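Local coordinates for protein arginyl-tRNA synthetase, putative (Plasmodium falciparum, PDB 5JLD) that probably joins L-arginine to its cognate tRNA at the expense of ATP, as a class I aminoacyl-tRNA synthetase, for use in protein synthesis, at residues Q19-K24 and E71-N76; V347-Q352 and V378-V383; K454-S459 and N532-K537; L520-I525 and H536-Y541; E540-L545 and L580-L585. All coordinates share one frame; numbering follows the deposited sequence.

In the fold
Interaction 1 stands apart, in the N-terminal domain about 35 Å (centre to centre) from interaction 3, and pairs a buried helix-helix seam with a lysine-asparagine bond at its exposed side. Interaction 2 is buried in the parallel sheet of the catalytic domain and rests on backbone hydrogen bonds. Interaction 3, a surface contact, joins the catalytic domain to the anticodon-binding domain through an arginine, two histidines and a water; R457 O meets G381 N of interaction 2. Interactions 3, 4 and 5 all use helix 536-556: its start faces 454-459, its first turns 520-525, the next turn 580-585. Interactions 4, partly buried, and 5, buried, share Y541 and are apolar, with no hydrogen bond between their segments.

Interaction 1 (Q19-K24 and E71-N76); sequences QNSIQK and EFIISN
S21 and K24, one turn apart on helix 10-25, reach the end of helix 66-75 and the residue that follows it with two different hydrogen bonds. The hydroxyl OG of S21, placed anti to its own backbone N (chi1 -177°), donates to I73 O over 2.7 Å, lying in the carbonyl plane on a lone pair. S21 OG also touches N76 CB at 3.3 Å, and CG2 of I73 packs beside it. K24 runs as an extended chain along the exposed side. Its CB points toward 71-76, but the first contact comes at CD, 3.8 Å from N76 OD1; CE is 3.3 Å from that oxygen, and NZ donates to it at 3.1 Å. The ammonium sits well above the amide carbonyl plane, 45° out of it, and so misses the lone pairs. Both helices belong to the N-terminal domain of arginyl-tRNA synthetases, where they pack beside a four-stranded antiparallel sheet; I93 of strand 93-97 touches I73. N76, the first residue past the helix to leave helical backbone angles, meets S21 with CB and K24 with OD1. On the buried side I22 and I73 lie side by side, with I22 CG1 4.0 Å from I73 CD1.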
# COMPACT_ATOMS: atom_id res chain seq x y z
N GLN A 19 1.33 21.01 20.75
CA GLN A 19 2.71 20.91 21.21
C GLN A 19 3.21 22.26 21.73
O GLN A 19 3.81 22.35 22.81
CB GLN A 19 3.64 20.40 20.09
CG GLN A 19 5.06 20.08 20.55
CD GLN A 19 5.11 18.95 21.56
OE1 GLN A 19 4.77 17.81 21.24
NE2 GLN A 19 5.50 19.27 22.79
N ASN A 20 2.94 23.31 20.96
CA ASN A 20 3.39 24.63 21.39
C ASN A 20 2.65 25.05 22.66
O ASN A 20 3.27 25.59 23.59
CB ASN A 20 3.19 25.69 20.29
CG ASN A 20 4.04 25.40 19.02
OD1 ASN A 20 4.92 24.54 19.03
ND2 ASN A 20 3.77 26.15 17.95
N SER A 21 1.34 24.78 22.72
CA SER A 21 0.64 25.16 23.97
C SER A 21 1.16 24.41 25.21
O SER A 21 1.32 25.00 26.27
CB SER A 21 -0.86 24.94 23.86
OG SER A 21 -1.48 25.38 25.05
N ILE A 22 1.43 23.13 25.05
CA ILE A 22 1.96 22.29 26.11
C ILE A 22 3.31 22.82 26.57
O ILE A 22 3.54 22.98 27.77
CB ILE A 22 2.11 20.82 25.66
CG1 ILE A 22 0.74 20.12 25.60
CG2 ILE A 22 3.04 20.06 26.60
CD1 ILE A 22 0.77 18.80 24.83
N GLN A 23 4.19 23.10 25.61
CA GLN A 23 5.50 23.66 25.92
C GLN A 23 5.40 24.97 26.68
O GLN A 23 6.15 25.21 27.63
CB GLN A 23 6.31 23.87 24.64
CG GLN A 23 7.75 23.45 24.79
CD GLN A 23 7.85 21.98 25.16
OE1 GLN A 23 7.17 21.14 24.58
NE2 GLN A 23 8.68 21.68 26.15
N LYS A 24 4.48 25.83 26.25
CA LYS A 24 4.27 27.11 26.91
C LYS A 24 3.75 26.92 28.35
O LYS A 24 4.17 27.61 29.29
CB LYS A 24 3.29 27.95 26.09
CG LYS A 24 3.19 29.42 26.49
CD LYS A 24 2.24 30.17 25.55
CE LYS A 24 1.78 31.50 26.15
NZ LYS A 24 0.59 32.06 25.43
N GLU A 71 -7.70 22.63 30.67
CA GLU A 71 -8.16 24.02 30.59
C GLU A 71 -6.99 25.01 30.49
O GLU A 71 -7.06 26.00 29.76
CB GLU A 71 -9.04 24.34 31.80
CG GLU A 71 -10.33 25.02 31.44
CD GLU A 71 -11.25 24.15 30.62
OE1 GLU A 71 -11.60 23.05 31.10
OE2 GLU A 71 -11.64 24.56 29.51
N PHE A 72 -5.93 24.77 31.23
CA PHE A 72 -4.71 25.57 31.07
C PHE A 72 -4.18 25.47 29.61
O PHE A 72 -3.92 26.50 28.93
CB PHE A 72 -3.67 25.11 32.11
CG PHE A 72 -2.47 26.00 32.22
CD1 PHE A 72 -2.60 27.38 32.18
CD2 PHE A 72 -1.21 25.45 32.41
CE1 PHE A 72 -1.48 28.19 32.31
CE2 PHE A 72 -0.09 26.25 32.53
CZ PHE A 72 -0.22 27.63 32.48
N ILE A 73 -4.08 24.23 29.12
CA ILE A 73 -3.65 24.02 27.72
C ILE A 73 -4.53 24.79 26.72
O ILE A 73 -4.04 25.46 25.83
CB ILE A 73 -3.67 22.53 27.35
CG1 ILE A 73 -2.60 21.77 28.15
CG2 ILE A 73 -3.49 22.35 25.84
CD1 ILE A 73 -2.55 20.29 27.86
N ILE A 74 -5.84 24.68 26.88
CA ILE A 74 -6.79 25.40 26.04
C ILE A 74 -6.58 26.92 26.13
O ILE A 74 -6.57 27.61 25.10
CB ILE A 74 -8.24 25.04 26.43
CG1 ILE A 74 -8.55 23.60 25.99
CG2 ILE A 74 -9.24 26.05 25.84
CD1 ILE A 74 -9.97 23.14 26.27
N SER A 75 -6.38 27.43 27.35
CA SER A 75 -6.16 28.86 27.57
C SER A 75 -4.90 29.32 26.84
O SER A 75 -4.78 30.50 26.50
CB SER A 75 -6.05 29.19 29.06
OG SER A 75 -4.75 28.87 29.55
N ASN A 76 -3.96 28.41 26.61
CA ASN A 76 -2.79 28.86 25.84
C ASN A 76 -2.84 28.53 24.34
O ASN A 76 -1.82 28.61 23.63
CB ASN A 76 -1.51 28.30 26.48
CG ASN A 76 -1.00 29.20 27.60
OD1 ASN A 76 -0.99 30.43 27.48
ND2 ASN A 76 -0.60 28.59 28.71

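Interaction 2 (V347-Q352 and V378-V383); sequences VTDIGQ and VGFGFV
The ring of F380 lies flat against the backbone of T348 and D349, with D349 N 3.5 Å above its plane and off-centre. With chi1 at 57°, CG sits between the backbone N and the carbonyl carbon, which folds the ring back over the neighbouring strand. V347 crosses it at about a right angle and brings CG1 to the ring edge. The D349 carboxylate runs alongside, its plane 68° from that of the ring, and OD1 approaches F380 CE1 to 3.5 Å. Strands 343-349 and 374-380, the latter outermost within the chain, are neighbours in the parallel sheet of the class I, Rossmann-type catalytic domain, joined by helix 353-364 in a beta-alpha-beta unit. V347 and V378 stand side by side on one sheet face. Between the strands T348 N donates to V378 O, F380 N to T348 O (2.9 Å) and I350 N to F380 O, while G379 CA-H also points at T348 O. I350 CD1 rests 3.8 Å from G379 CA. From helix 149-167, R153, S154 and I157 touch the F380 ring.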
# COMPACT_ATOMS: atom_id res chain seq x y z
N VAL A 347 7.13 -6.87 0.91
CA VAL A 347 5.75 -7.33 1.05
C VAL A 347 5.72 -8.86 1.03
O VAL A 347 5.96 -9.44 -0.02
CB VAL A 347 4.85 -6.77 -0.10
CG1 VAL A 347 3.46 -7.36 -0.03
CG2 VAL A 347 4.82 -5.26 -0.06
N THR A 348 5.48 -9.51 2.17
CA THR A 348 5.46 -10.99 2.19
C THR A 348 4.50 -11.60 3.23
O THR A 348 3.95 -10.89 4.05
CB THR A 348 6.86 -11.62 2.51
OG1 THR A 348 7.10 -11.60 3.92
CG2 THR A 348 8.00 -10.91 1.78
N ASP A 349 4.35 -12.94 3.18
CA ASP A 349 3.67 -13.68 4.25
C ASP A 349 4.19 -13.23 5.59
O ASP A 349 5.39 -12.99 5.76
CB ASP A 349 3.89 -15.20 4.16
CG ASP A 349 3.99 -15.70 2.75
OD1 ASP A 349 2.95 -15.75 2.06
OD2 ASP A 349 5.12 -16.04 2.33
N ILE A 350 3.27 -13.15 6.55
CA ILE A 350 3.58 -12.62 7.88
C ILE A 350 4.62 -13.50 8.58
O ILE A 350 5.46 -13.00 9.35
CB ILE A 350 2.27 -12.49 8.73
CG1 ILE A 350 2.52 -11.67 10.00
CG2 ILE A 350 1.67 -13.85 9.04
CD1 ILE A 350 3.18 -10.32 9.74
N GLY A 351 4.63 -14.78 8.24
CA GLY A 351 5.54 -15.75 8.82
C GLY A 351 7.00 -15.58 8.45
O GLY A 351 7.88 -16.25 9.00
N GLN A 352 7.29 -14.70 7.49
CA GLN A 352 8.68 -14.43 7.16
C GLN A 352 9.21 -13.24 7.95
O GLN A 352 10.41 -12.95 7.89
CB GLN A 352 8.84 -14.17 5.66
CG GLN A 352 8.51 -15.36 4.79
CD GLN A 352 8.75 -15.08 3.32
OE1 GLN A 352 9.88 -14.84 2.90
NE2 GLN A 352 7.67 -15.09 2.54
N VAL A 378 6.25 -5.65 5.39
CA VAL A 378 4.80 -5.55 5.27
C VAL A 378 4.22 -6.95 5.11
O VAL A 378 4.22 -7.53 4.01
CB VAL A 378 4.38 -4.67 4.06
CG1 VAL A 378 2.87 -4.68 3.88
CG2 VAL A 378 4.90 -3.23 4.19
N GLY A 379 3.71 -7.50 6.22
CA GLY A 379 3.24 -8.87 6.25
C GLY A 379 1.80 -9.01 5.84
O GLY A 379 1.02 -8.08 6.03
N PHE A 380 1.42 -10.15 5.28
CA PHE A 380 -0.01 -10.39 5.05
C PHE A 380 -0.41 -11.80 5.47
O PHE A 380 0.42 -12.71 5.49
CB PHE A 380 -0.41 -10.15 3.59
CG PHE A 380 0.36 -10.98 2.59
CD1 PHE A 380 0.04 -12.32 2.37
CD2 PHE A 380 1.42 -10.43 1.88
CE1 PHE A 380 0.76 -13.09 1.47
CE2 PHE A 380 2.13 -11.20 0.96
CZ PHE A 380 1.81 -12.53 0.76
N GLY A 381 -1.68 -11.98 5.80
CA GLY A 381 -2.20 -13.27 6.21
C GLY A 381 -2.65 -14.17 5.07
O GLY A 381 -2.53 -13.83 3.89
N PHE A 382 -3.16 -15.34 5.43
CA PHE A 382 -3.64 -16.32 4.47
C PHE A 382 -4.99 -15.95 3.86
O PHE A 382 -5.88 -15.45 4.55
CB PHE A 382 -3.75 -17.68 5.14
CG PHE A 382 -2.47 -18.15 5.75
CD1 PHE A 382 -1.53 -18.82 5.00
CD2 PHE A 382 -2.19 -17.87 7.08
CE1 PHE A 382 -0.34 -19.24 5.56
CE2 PHE A 382 -1.00 -18.29 7.65
CZ PHE A 382 -0.08 -18.97 6.89
N VAL A 383 -5.14 -16.23 2.57
CA VAL A 383 -6.45 -16.23 1.95
C VAL A 383 -7.00 -17.66 2.04
O VAL A 383 -6.30 -18.61 1.69
CB VAL A 383 -6.37 -15.78 0.49
CG1 VAL A 383 -7.77 -15.69 -0.11
CG2 VAL A 383 -5.64 -14.45 0.40

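Interaction 3 (K454-S459 and N532-K537); sequences KQHRNS and NMLVHK
N532, at the start of 532-537, offers its backbone O to R457 NH1, at the junction of the catalytic domain with the DALR anticodon-binding domain. This bond, 2.8 Å long and bent to 150° at the hydrogen, lies in the carbonyl plane and close to the guanidinium plane. N532 OD1 accepts from L534 N, an Asx turn in the link that leads to helix 536-556. M533, which has left the preceding helix with a positive phi, presents its O to the same NH1 in a weak bond, so one nitrogen grips two successive carbonyls. R457 NE makes a further weak bond to G379 O of the catalytic sheet. At L534, CD2 lies over one guanidinium face, 3.3 Å from NH1, and also touches H456 CE1. Two residues on, H536 packs its CB 3.4 Å from Q455 O, and H456 CA makes a CH-pi contact over its ring face, 4.0 Å from the centroid. The two imidazoles meet obliquely with planes 32° apart, and H536 CE1 comes within 3.6 Å of H456 CD2. One water, in the plane of the H536 ring, accepts from R457 N and H536 N and lies 2.9 Å from H536 ND1.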
# COMPACT_ATOMS: atom_id res chain seq x y z
N LYS A 454 -9.23 -3.95 1.62
CA LYS A 454 -10.04 -3.42 2.72
C LYS A 454 -9.78 -4.19 4.02
O LYS A 454 -10.02 -3.68 5.11
CB LYS A 454 -11.53 -3.45 2.38
CG LYS A 454 -12.17 -4.83 2.48
CD LYS A 454 -13.67 -4.74 2.45
CE LYS A 454 -14.32 -6.09 2.73
NZ LYS A 454 -15.79 -5.94 2.93
N GLN A 455 -9.27 -5.42 3.91
CA GLN A 455 -8.90 -6.22 5.08
C GLN A 455 -7.61 -5.70 5.69
O GLN A 455 -6.72 -5.28 4.96
CB GLN A 455 -8.70 -7.70 4.70
CG GLN A 455 -9.57 -8.22 3.56
CD GLN A 455 -10.99 -8.56 4.01
OE1 GLN A 455 -11.25 -8.71 5.20
NE2 GLN A 455 -11.90 -8.70 3.05
N HIS A 456 -7.50 -5.73 7.02
CA HIS A 456 -6.19 -5.57 7.64
C HIS A 456 -5.26 -6.60 6.98
O HIS A 456 -5.61 -7.78 6.87
CB HIS A 456 -6.27 -5.78 9.16
CG HIS A 456 -5.03 -5.34 9.90
ND1 HIS A 456 -3.79 -5.91 9.69
CD2 HIS A 456 -4.87 -4.42 10.87
CE1 HIS A 456 -2.91 -5.35 10.50
NE2 HIS A 456 -3.54 -4.44 11.23
N ARG A 457 -4.10 -6.16 6.51
CA ARG A 457 -3.22 -7.03 5.71
C ARG A 457 -2.83 -8.25 6.52
O ARG A 457 -2.75 -9.36 5.99
CB ARG A 457 -1.98 -6.26 5.22
CG ARG A 457 -1.24 -5.54 6.35
CD ARG A 457 0.08 -4.96 5.92
NE ARG A 457 1.10 -5.11 6.96
CZ ARG A 457 1.79 -4.11 7.49
NH1 ARG A 457 1.60 -2.88 7.05
NH2 ARG A 457 2.69 -4.34 8.44
N ASN A 458 -2.64 -8.06 7.83
CA ASN A 458 -2.19 -9.15 8.70
C ASN A 458 -3.27 -10.16 9.03
O ASN A 458 -3.00 -11.14 9.73
CB ASN A 458 -1.62 -8.59 10.00
CG ASN A 458 -0.24 -7.97 9.82
OD1 ASN A 458 0.59 -8.48 9.05
ND2 ASN A 458 0.01 -6.88 10.52
N SER A 459 -4.49 -9.94 8.55
CA SER A 459 -5.59 -10.83 8.88
C SER A 459 -5.84 -11.85 7.78
O SER A 459 -5.56 -11.60 6.60
CB SER A 459 -6.87 -10.03 9.17
OG SER A 459 -7.62 -9.80 7.99
N ASN A 532 3.19 3.04 8.92
CA ASN A 532 2.86 1.65 9.24
C ASN A 532 2.43 0.79 8.05
O ASN A 532 2.18 -0.40 8.20
CB ASN A 532 1.75 1.62 10.34
CG ASN A 532 0.48 2.38 9.95
OD1 ASN A 532 0.10 2.46 8.78
ND2 ASN A 532 -0.20 2.93 10.95
N MET A 533 2.33 1.41 6.87
CA MET A 533 1.96 0.68 5.64
C MET A 533 0.64 -0.06 5.74
O MET A 533 0.46 -1.07 5.06
CB MET A 533 3.06 -0.32 5.26
CG MET A 533 4.33 0.34 4.72
SD MET A 533 4.02 1.25 3.20
CE MET A 533 5.14 2.62 3.49
N LEU A 534 -0.30 0.43 6.55
CA LEU A 534 -1.61 -0.21 6.60
C LEU A 534 -2.55 0.46 5.59
O LEU A 534 -3.22 1.45 5.91
CB LEU A 534 -2.19 -0.16 8.02
CG LEU A 534 -1.27 -0.78 9.09
CD1 LEU A 534 -1.77 -0.48 10.51
CD2 LEU A 534 -1.13 -2.28 8.87
N VAL A 535 -2.60 -0.11 4.38
CA VAL A 535 -3.32 0.52 3.27
C VAL A 535 -4.83 0.32 3.37
O VAL A 535 -5.59 0.96 2.63
CB VAL A 535 -2.85 -0.03 1.89
CG1 VAL A 535 -1.30 -0.18 1.85
CG2 VAL A 535 -3.53 -1.34 1.59
N HIS A 536 -5.28 -0.58 4.26
CA HIS A 536 -6.73 -0.73 4.44
C HIS A 536 -7.34 0.60 4.95
O HIS A 536 -8.49 0.93 4.62
CB HIS A 536 -7.07 -1.91 5.37
CG HIS A 536 -6.77 -1.66 6.82
ND1 HIS A 536 -5.55 -1.96 7.39
CD2 HIS A 536 -7.54 -1.18 7.82
CE1 HIS A 536 -5.58 -1.66 8.68
NE2 HIS A 536 -6.78 -1.19 8.97
N LYS A 537 -6.54 1.37 5.70
CA LYS A 537 -6.94 2.71 6.13
C LYS A 537 -7.35 3.57 4.94
O LYS A 537 -8.28 4.35 5.05
CB LYS A 537 -5.81 3.38 6.90
CG LYS A 537 -5.63 2.82 8.31
CD LYS A 537 -6.94 2.98 9.08
CE LYS A 537 -6.73 3.04 10.59
NZ LYS A 537 -8.02 3.23 11.29
O HOH W 1 -3.67 -3.09 5.50

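Interaction 4 (L520-I525 and H536-Y541); sequences LKFPDI and HKLAEY
Y541 OH, hydrogen-bonded to the backbone O of H518, also lies 3.4 Å from F522 CB. This contact packs the first turns of helix 522-532 against those of helix 536-556, consecutive helices of the anticodon-binding DALR domain, and no hydrogen bond passes between the two segments. Y541 carries most of it. With chi1 at 171°, CG stands anti to the backbone N and the phenol extends across the gap to F522. The two aromatic side chains cross at about a right angle, but their ring planes are only 34° apart; F522 CD1 comes within 3.4 Å of Y541 CE2. At the phenol edge K521 CB lies near the ring plane, while I525 approaches obliquely with CG1 3.7 Å from Y541 CD1. The other branch of I525, CG2, turns to the helix backbone and meets L538 CA at 3.9 Å as well as L538 CB. L538 CD1 in turn reaches the edge of the F522 ring. The stacked ring of H518 also packs on Y541, and L577 of helix 564-584 touches both aromatic residues. Next to the start of helix 536-556, I525 CD1 lies 4.0 Å from K537 O.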
# COMPACT_ATOMS: atom_id res chain seq x y z
N LEU A 520 -10.61 16.96 3.49
CA LEU A 520 -9.35 17.55 3.93
C LEU A 520 -8.53 16.61 4.84
O LEU A 520 -7.39 16.92 5.19
CB LEU A 520 -9.60 18.88 4.65
CG LEU A 520 -10.18 19.98 3.77
CD1 LEU A 520 -10.66 21.14 4.63
CD2 LEU A 520 -9.15 20.43 2.70
N LYS A 521 -9.12 15.48 5.24
CA LYS A 521 -8.37 14.48 6.02
C LYS A 521 -7.40 13.64 5.17
O LYS A 521 -6.56 12.93 5.72
CB LYS A 521 -9.32 13.53 6.74
CG LYS A 521 -10.11 14.15 7.90
CD LYS A 521 -10.89 13.06 8.64
CE LYS A 521 -11.66 13.61 9.81
NZ LYS A 521 -12.40 12.50 10.48
N PHE A 522 -7.54 13.71 3.85
CA PHE A 522 -6.80 12.86 2.91
C PHE A 522 -5.28 12.78 3.24
O PHE A 522 -4.75 11.69 3.35
CB PHE A 522 -7.05 13.36 1.47
CG PHE A 522 -6.66 12.38 0.39
CD1 PHE A 522 -7.03 11.06 0.47
CD2 PHE A 522 -5.93 12.81 -0.72
CE1 PHE A 522 -6.68 10.15 -0.53
CE2 PHE A 522 -5.59 11.92 -1.73
CZ PHE A 522 -5.96 10.58 -1.64
N PRO A 523 -4.61 13.93 3.48
CA PRO A 523 -3.18 13.83 3.80
C PRO A 523 -2.84 13.01 5.05
O PRO A 523 -1.74 12.43 5.11
CB PRO A 523 -2.76 15.29 3.99
CG PRO A 523 -3.73 16.05 3.13
CD PRO A 523 -5.03 15.34 3.35
N ASP A 524 -3.76 12.96 6.02
CA ASP A 524 -3.55 12.18 7.24
C ASP A 524 -3.33 10.70 6.90
O ASP A 524 -2.53 10.00 7.54
CB ASP A 524 -4.74 12.31 8.21
CG ASP A 524 -5.02 13.76 8.64
OD1 ASP A 524 -4.26 14.70 8.34
OD2 ASP A 524 -6.04 13.96 9.31
N ILE A 525 -4.07 10.23 5.89
CA ILE A 525 -3.98 8.84 5.46
C ILE A 525 -2.55 8.50 5.02
O ILE A 525 -1.99 7.46 5.39
CB ILE A 525 -4.96 8.54 4.30
CG1 ILE A 525 -6.40 8.87 4.70
CG2 ILE A 525 -4.83 7.08 3.86
CD1 ILE A 525 -6.90 8.03 5.87
N HIS A 536 -5.28 -0.58 4.26
CA HIS A 536 -6.73 -0.73 4.44
C HIS A 536 -7.34 0.60 4.95
O HIS A 536 -8.49 0.93 4.62
CB HIS A 536 -7.07 -1.91 5.37
CG HIS A 536 -6.77 -1.66 6.82
ND1 HIS A 536 -5.55 -1.96 7.39
CD2 HIS A 536 -7.54 -1.18 7.82
CE1 HIS A 536 -5.58 -1.66 8.68
NE2 HIS A 536 -6.78 -1.19 8.97
N LYS A 537 -6.54 1.37 5.70
CA LYS A 537 -6.94 2.71 6.13
C LYS A 537 -7.35 3.57 4.94
O LYS A 537 -8.28 4.35 5.05
CB LYS A 537 -5.81 3.38 6.90
CG LYS A 537 -5.63 2.82 8.31
CD LYS A 537 -6.94 2.98 9.08
CE LYS A 537 -6.73 3.04 10.59
NZ LYS A 537 -8.02 3.23 11.29
N LEU A 538 -6.69 3.38 3.79
CA LEU A 538 -7.05 4.13 2.59
C LEU A 538 -8.41 3.63 2.07
O LEU A 538 -9.30 4.42 1.79
CB LEU A 538 -5.95 4.01 1.52
CG LEU A 538 -6.14 4.64 0.13
CD1 LEU A 538 -6.57 6.10 0.25
CD2 LEU A 538 -4.85 4.52 -0.71
N ALA A 539 -8.58 2.31 2.00
CA ALA A 539 -9.85 1.74 1.54
C ALA A 539 -11.01 2.24 2.42
O ALA A 539 -12.06 2.71 1.93
CB ALA A 539 -9.78 0.22 1.55
N GLU A 540 -10.79 2.14 3.72
CA GLU A 540 -11.71 2.67 4.72
C GLU A 540 -12.06 4.12 4.39
O GLU A 540 -13.23 4.50 4.28
CB GLU A 540 -11.05 2.62 6.09
CG GLU A 540 -11.41 1.51 7.02
CD GLU A 540 -11.00 1.88 8.44
OE1 GLU A 540 -11.21 3.06 8.82
OE2 GLU A 540 -10.45 1.02 9.16
N TYR A 541 -11.01 4.93 4.19
CA TYR A 541 -11.16 6.35 3.96
C TYR A 541 -12.10 6.52 2.79
O TYR A 541 -13.06 7.32 2.82
CB TYR A 541 -9.81 7.01 3.67
CG TYR A 541 -9.93 8.44 3.21
CD1 TYR A 541 -10.01 9.47 4.14
CD2 TYR A 541 -9.98 8.77 1.86
CE1 TYR A 541 -10.12 10.79 3.74
CE2 TYR A 541 -10.10 10.08 1.45
CZ TYR A 541 -10.17 11.09 2.40
OH TYR A 541 -10.28 12.41 2.02

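Interaction 5 (E540-L545 and L580-L585); sequences EYMYDL and LCMELL
Two helices of the DALR anticodon-binding domain, 536-556 and 564-584, run roughly antiparallel here, their local axes 152° apart in direction and 10.1 Å apart at closest approach. The spacing is filled by side chains, chiefly M542 from the first helix and C581 from the second. M542 leaves its backbone fully extended through SD, with CG anti to the backbone N (chi1 -175°), and bends at the last torsion. CG and SD both pass C581 CB, each at 3.6 Å. SD also lies 3.7 Å from M582 N and from M582 CG. The bend then brings the methyl CE to L585, which it meets tip to tip at CD1, 3.5 Å away. L585 is the first residue beyond the regular part of helix 564-584, so M542 spans the final turn from C581 to its end. On the neighbouring flank C581 SG reaches the ring edge of Y541, 3.9 Å from CD2; the sulfur lies 84° off the ring normal, a cysteine sulfur-aromatic contact made in the ring plane. I479 of helix 476-492 touches both methionines, and F522 of helix 522-532 packs on C581. No hydrogen bond crosses between the two segments: all five touching residues are buried, and they hold the helices together by van der Waals contact of polarisable sulfur, methyl and aromatic groups.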
# COMPACT_ATOMS: atom_id res chain seq x y z
N GLU A 540 -10.79 2.14 3.72
CA GLU A 540 -11.71 2.67 4.72
C GLU A 540 -12.06 4.12 4.39
O GLU A 540 -13.23 4.50 4.28
CB GLU A 540 -11.05 2.62 6.09
CG GLU A 540 -11.41 1.51 7.02
CD GLU A 540 -11.00 1.88 8.44
OE1 GLU A 540 -11.21 3.06 8.82
OE2 GLU A 540 -10.45 1.02 9.16
N TYR A 541 -11.01 4.93 4.19
CA TYR A 541 -11.16 6.35 3.96
C TYR A 541 -12.10 6.52 2.79
O TYR A 541 -13.06 7.32 2.82
CB TYR A 541 -9.81 7.01 3.67
CG TYR A 541 -9.93 8.44 3.21
CD1 TYR A 541 -10.01 9.47 4.14
CD2 TYR A 541 -9.98 8.77 1.86
CE1 TYR A 541 -10.12 10.79 3.74
CE2 TYR A 541 -10.10 10.08 1.45
CZ TYR A 541 -10.17 11.09 2.40
OH TYR A 541 -10.28 12.41 2.02
N MET A 542 -11.87 5.67 1.79
CA MET A 542 -12.55 5.82 0.53
C MET A 542 -13.99 5.49 0.76
O MET A 542 -14.88 6.22 0.32
CB MET A 542 -11.94 4.92 -0.55
CG MET A 542 -12.56 5.16 -1.91
SD MET A 542 -11.87 4.12 -3.21
CE MET A 542 -12.24 2.50 -2.54
N TYR A 543 -14.21 4.41 1.49
CA TYR A 543 -15.56 3.98 1.82
C TYR A 543 -16.24 5.13 2.55
O TYR A 543 -17.38 5.51 2.23
CB TYR A 543 -15.55 2.70 2.67
CG TYR A 543 -16.94 2.17 2.99
CD1 TYR A 543 -17.65 1.44 2.04
CD2 TYR A 543 -17.53 2.39 4.23
CE1 TYR A 543 -18.91 0.95 2.31
CE2 TYR A 543 -18.81 1.90 4.51
CZ TYR A 543 -19.49 1.18 3.55
OH TYR A 543 -20.74 0.69 3.81
N ASP A 544 -15.52 5.73 3.50
CA ASP A 544 -16.20 6.73 4.32
C ASP A 544 -16.53 7.88 3.40
O ASP A 544 -17.62 8.45 3.50
CB ASP A 544 -15.36 7.14 5.53
CG ASP A 544 -15.17 5.98 6.51
OD1 ASP A 544 -15.90 4.96 6.39
OD2 ASP A 544 -14.29 6.07 7.39
N LEU A 545 -15.65 8.15 2.43
CA LEU A 545 -15.89 9.26 1.53
C LEU A 545 -17.24 9.07 0.87
O LEU A 545 -18.08 9.98 0.82
CB LEU A 545 -14.78 9.40 0.50
CG LEU A 545 -15.02 10.47 -0.56
CD1 LEU A 545 -15.21 11.84 0.08
CD2 LEU A 545 -13.85 10.48 -1.55
N LEU A 580 -9.24 9.27 -7.69
CA LEU A 580 -7.87 9.12 -7.23
C LEU A 580 -7.72 7.97 -6.23
O LEU A 580 -6.82 7.13 -6.37
CB LEU A 580 -7.36 10.43 -6.62
CG LEU A 580 -5.96 10.41 -6.00
CD1 LEU A 580 -4.96 9.90 -7.04
CD2 LEU A 580 -5.57 11.81 -5.55
N CYS A 581 -8.61 7.91 -5.23
CA CYS A 581 -8.58 6.84 -4.23
C CYS A 581 -8.70 5.46 -4.87
O CYS A 581 -8.02 4.51 -4.46
CB CYS A 581 -9.72 7.01 -3.21
SG CYS A 581 -9.49 8.29 -1.93
N MET A 582 -9.60 5.36 -5.85
CA MET A 582 -9.86 4.12 -6.54
C MET A 582 -8.59 3.65 -7.25
O MET A 582 -8.18 2.51 -7.11
CB MET A 582 -11.02 4.27 -7.53
CG MET A 582 -12.39 4.20 -6.90
SD MET A 582 -13.70 4.55 -8.09
CE MET A 582 -13.85 2.99 -8.92
N GLU A 583 -7.98 4.58 -7.98
CA GLU A 583 -6.75 4.32 -8.72
C GLU A 583 -5.59 3.93 -7.81
O GLU A 583 -4.82 3.03 -8.13
CB GLU A 583 -6.37 5.54 -9.55
CG GLU A 583 -7.29 5.76 -10.73
CD GLU A 583 -7.06 7.10 -11.39
OE1 GLU A 583 -6.38 7.95 -10.78
OE2 GLU A 583 -7.57 7.30 -12.52
N LEU A 584 -5.45 4.61 -6.68
CA LEU A 584 -4.37 4.30 -5.75
C LEU A 584 -4.50 2.86 -5.24
O LEU A 584 -3.50 2.23 -4.87
CB LEU A 584 -4.36 5.28 -4.58
CG LEU A 584 -3.92 6.72 -4.85
CD1 LEU A 584 -4.10 7.57 -3.60
CD2 LEU A 584 -2.49 6.84 -5.37
N LEU A 585 -5.72 2.34 -5.23
CA LEU A 585 -5.97 0.99 -4.74
C LEU A 585 -5.96 -0.02 -5.88
O LEU A 585 -6.20 -1.21 -5.67
CB LEU A 585 -7.32 0.94 -3.99
CG LEU A 585 -7.34 1.67 -2.64
CD1 LEU A 585 -8.77 1.85 -2.17
CD2 LEU A 585 -6.54 0.91 -1.59